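Local coordinates for protein putative regulator (Escherichia coli O6, PDB 3HFI) that is a putative transcriptional regulator whose UTRA domain, as in related GntR-type regulators, probably binds a small effector molecule that modulates DNA binding, at residues 38-41 / 42-46. Residues are numbered along the deposited sequence; the frame is centred on the assembly and turned at random.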
ATOM      1  N   ARG A  38      14.733  -4.471  19.511  1.00 12.95           N
ATOM      2  CA  ARG A  38      14.005  -3.396  20.152  1.00 14.68           C
ATOM      3  C   ARG A  38      13.175  -2.629  19.134  1.00 13.90           C
ATOM      4  O   ARG A  38      12.008  -2.276  19.394  1.00 13.71           O
ATOM      5  CB  ARG A  38      14.935  -2.424  20.882  1.00 16.02           C
ATOM      6  CG  ARG A  38      15.398  -2.908  22.255  1.00 24.02           C
ATOM      7  CD  ARG A  38      16.558  -2.045  22.790  1.00 33.39           C
ATOM      8  NE  ARG A  38      17.667  -2.119  21.825  1.00 42.11           N
ATOM      9  CZ  ARG A  38      18.707  -2.963  21.890  1.00 47.98           C
ATOM     10  NH1 ARG A  38      18.855  -3.797  22.926  1.00 50.46           N
ATOM     11  NH2 ARG A  38      19.632  -2.957  20.915  1.00 49.69           N
ATOM     12  N   TYR A  39      13.744  -2.365  17.965  1.00 13.45           N
ATOM     13  CA  TYR A  39      12.995  -1.542  16.961  1.00 13.71           C
ATOM     14  C   TYR A  39      11.785  -2.272  16.477  1.00 12.22           C
ATOM     15  O   TYR A  39      10.701  -1.738  16.435  1.00 11.50           O
ATOM     16  CB  TYR A  39      13.904  -1.238  15.791  1.00 14.74           C
ATOM     17  CG  TYR A  39      13.263  -0.399  14.718  1.00 16.45           C
ATOM     18  CD1 TYR A  39      12.939   0.944  14.972  1.00 16.73           C
ATOM     19  CD2 TYR A  39      13.022  -0.931  13.441  1.00 19.68           C
ATOM     20  CE1 TYR A  39      12.389   1.745  13.989  1.00 21.42           C
ATOM     21  CE2 TYR A  39      12.458  -0.124  12.430  1.00 21.52           C
ATOM     22  CZ  TYR A  39      12.141   1.216  12.725  1.00 22.15           C
ATOM     23  OH  TYR A  39      11.560   2.056  11.788  1.00 27.20           O
ATOM     24  N   VAL A  40      11.974  -3.546  16.145  1.00 11.43           N
ATOM     25  CA  VAL A  40      10.875  -4.356  15.679  1.00 10.84           C
ATOM     26  C   VAL A  40       9.819  -4.577  16.767  1.00 12.27           C
ATOM     27  O   VAL A  40       8.597  -4.561  16.507  1.00 12.68           O
ATOM     28  CB  VAL A  40      11.381  -5.688  15.161  1.00 10.55           C
ATOM     29  CG1 VAL A  40      10.215  -6.629  14.971  1.00 12.70           C
ATOM     30  CG2 VAL A  40      12.133  -5.504  13.815  1.00 12.66           C
ATOM     31  N   ALA A  41      10.284  -4.788  18.003  1.00 12.62           N
ATOM     32  CA  ALA A  41       9.359  -4.971  19.103  1.00 13.39           C
ATOM     33  C   ALA A  41       8.498  -3.736  19.297  1.00 13.37           C
ATOM     34  O   ALA A  41       7.308  -3.872  19.497  1.00 14.25           O
ATOM     35  CB  ALA A  41      10.111  -5.377  20.426  1.00 12.20           C
ATOM     36  N   GLU A  42       9.086  -2.546  19.273  1.00 14.15           N
ATOM     37  CA  GLU A  42       8.327  -1.257  19.333  1.00 16.37           C
ATOM     38  C   GLU A  42       7.300  -1.130  18.195  1.00 16.18           C
ATOM     39  O   GLU A  42       6.117  -0.832  18.404  1.00 16.24           O
ATOM     40  CB  GLU A  42       9.362  -0.089  19.308  1.00 17.70           C
ATOM     41  CG  GLU A  42       8.888   1.405  19.183  1.00 26.00           C
ATOM     42  CD  GLU A  42      10.082   2.375  18.726  1.00 37.18           C
ATOM     43  OE1 GLU A  42      11.289   2.064  19.019  1.00 42.70           O
ATOM     44  OE2 GLU A  42       9.825   3.440  18.066  1.00 44.57           O
ATOM     45  N   LYS A  43       7.716  -1.428  16.967  1.00 15.90           N
ATOM     46  CA  LYS A  43       6.738  -1.419  15.868  1.00 14.77           C
ATOM     47  C   LYS A  43       5.571  -2.356  16.113  1.00 14.35           C
ATOM     48  O   LYS A  43       4.426  -2.000  15.922  1.00 13.45           O
ATOM     49  CB  LYS A  43       7.439  -1.840  14.601  1.00 15.64           C
ATOM     50  CG  LYS A  43       8.535  -0.860  14.182  1.00 16.39           C
ATOM     51  CD  LYS A  43       7.890   0.417  13.780  1.00 21.10           C
ATOM     52  CE  LYS A  43       8.888   1.405  13.304  1.00 26.08           C
ATOM     53  NZ  LYS A  43       8.098   2.527  12.744  1.00 30.80           N
ATOM     54  N   LEU A  44       5.851  -3.598  16.512  1.00 13.78           N
ATOM     55  CA  LEU A  44       4.800  -4.582  16.687  1.00 12.46           C
ATOM     56  C   LEU A  44       4.099  -4.489  18.051  1.00 13.09           C
ATOM     57  O   LEU A  44       3.142  -5.202  18.320  1.00 13.97           O
ATOM     58  CB  LEU A  44       5.382  -5.962  16.496  1.00 12.74           C
ATOM     59  CG  LEU A  44       5.708  -6.460  15.076  1.00 11.92           C
ATOM     60  CD1 LEU A  44       6.409  -7.805  15.152  1.00  6.80           C
ATOM     61  CD2 LEU A  44       4.441  -6.570  14.239  1.00  9.96           C
ATOM     62  N   ARG A  45       4.550  -3.588  18.908  1.00 13.77           N
ATOM     63  CA  ARG A  45       4.041  -3.467  20.273  1.00 14.95           C
ATOM     64  C   ARG A  45       4.104  -4.761  21.039  1.00 14.62           C
ATOM     65  O   ARG A  45       3.117  -5.212  21.615  1.00 15.38           O
ATOM     66  CB  ARG A  45       2.638  -2.855  20.271  1.00 16.95           C
ATOM     67  CG  ARG A  45       2.667  -1.567  19.473  1.00 20.76           C
ATOM     68  CD  ARG A  45       1.412  -0.731  19.482  1.00 26.81           C
ATOM     69  NE  ARG A  45       1.494   0.170  18.320  1.00 33.65           N
ATOM     70  CZ  ARG A  45       0.510   0.945  17.843  1.00 38.56           C
ATOM     71  NH1 ARG A  45      -0.698   0.985  18.440  1.00 39.17           N
ATOM     72  NH2 ARG A  45       0.766   1.723  16.766  1.00 39.08           N
ATOM     73  N   ILE A  46       5.284  -5.371  21.034  1.00 13.62           N
ATOM     74  CA  ILE A  46       5.537  -6.585  21.803  1.00 12.61           C
ATOM     75  C   ILE A  46       6.775  -6.354  22.661  1.00 10.69           C
ATOM     76  O   ILE A  46       7.474  -5.375  22.470  1.00  9.16           O
ATOM     77  CB  ILE A  46       5.696  -7.830  20.905  1.00 11.37           C
ATOM     78  CG1 ILE A  46       6.870  -7.688  19.944  1.00 12.27           C
ATOM     79  CG2 ILE A  46       4.399  -8.102  20.144  1.00 14.37           C
ATOM     80  CD1 ILE A  46       7.096  -8.989  19.065  1.00  6.62           C
TER
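Three i to i+4 backbone hydrogen bonds, from the N atoms of E42, K43 and L44 to the O atoms of R38, Y39 and V40, run through a short helix whose chain turns out at R45. Y39 and K43, one turn apart, cross at an angle. The lysine chain passes over one face of the phenol ring, and K43 CE comes 3.3 Å from Y39 CZ. The bend at chi2 (-67°) leads the chain across the face toward the hydroxyl end. The phenol oxygen is held elsewhere: Y39 OH is hydrogen-bonded to E135 OE2. V40 and L44 lie side by side, with V40 CG1 4.0 Å from L44 CD1. Both face the sheet, V40 on F148 and L44 on I52. R45 has positive phi (54°), and I46 N donates a hydrogen bond to A41 O at 3.0 Å. This hydrogen bond is nearly straight (168°). R45 N donates a longer one, 3.2 Å, to E42 O. I46 CG1 packs 4.0 Å from A41 CB. Positive phi at R45 with the 6→1 and 5→2 bonds makes a Schellman motif, with the A41-I46 apolar contact that commonly goes with it, here between strands 26-35 and 51-60 of the UTRA domain.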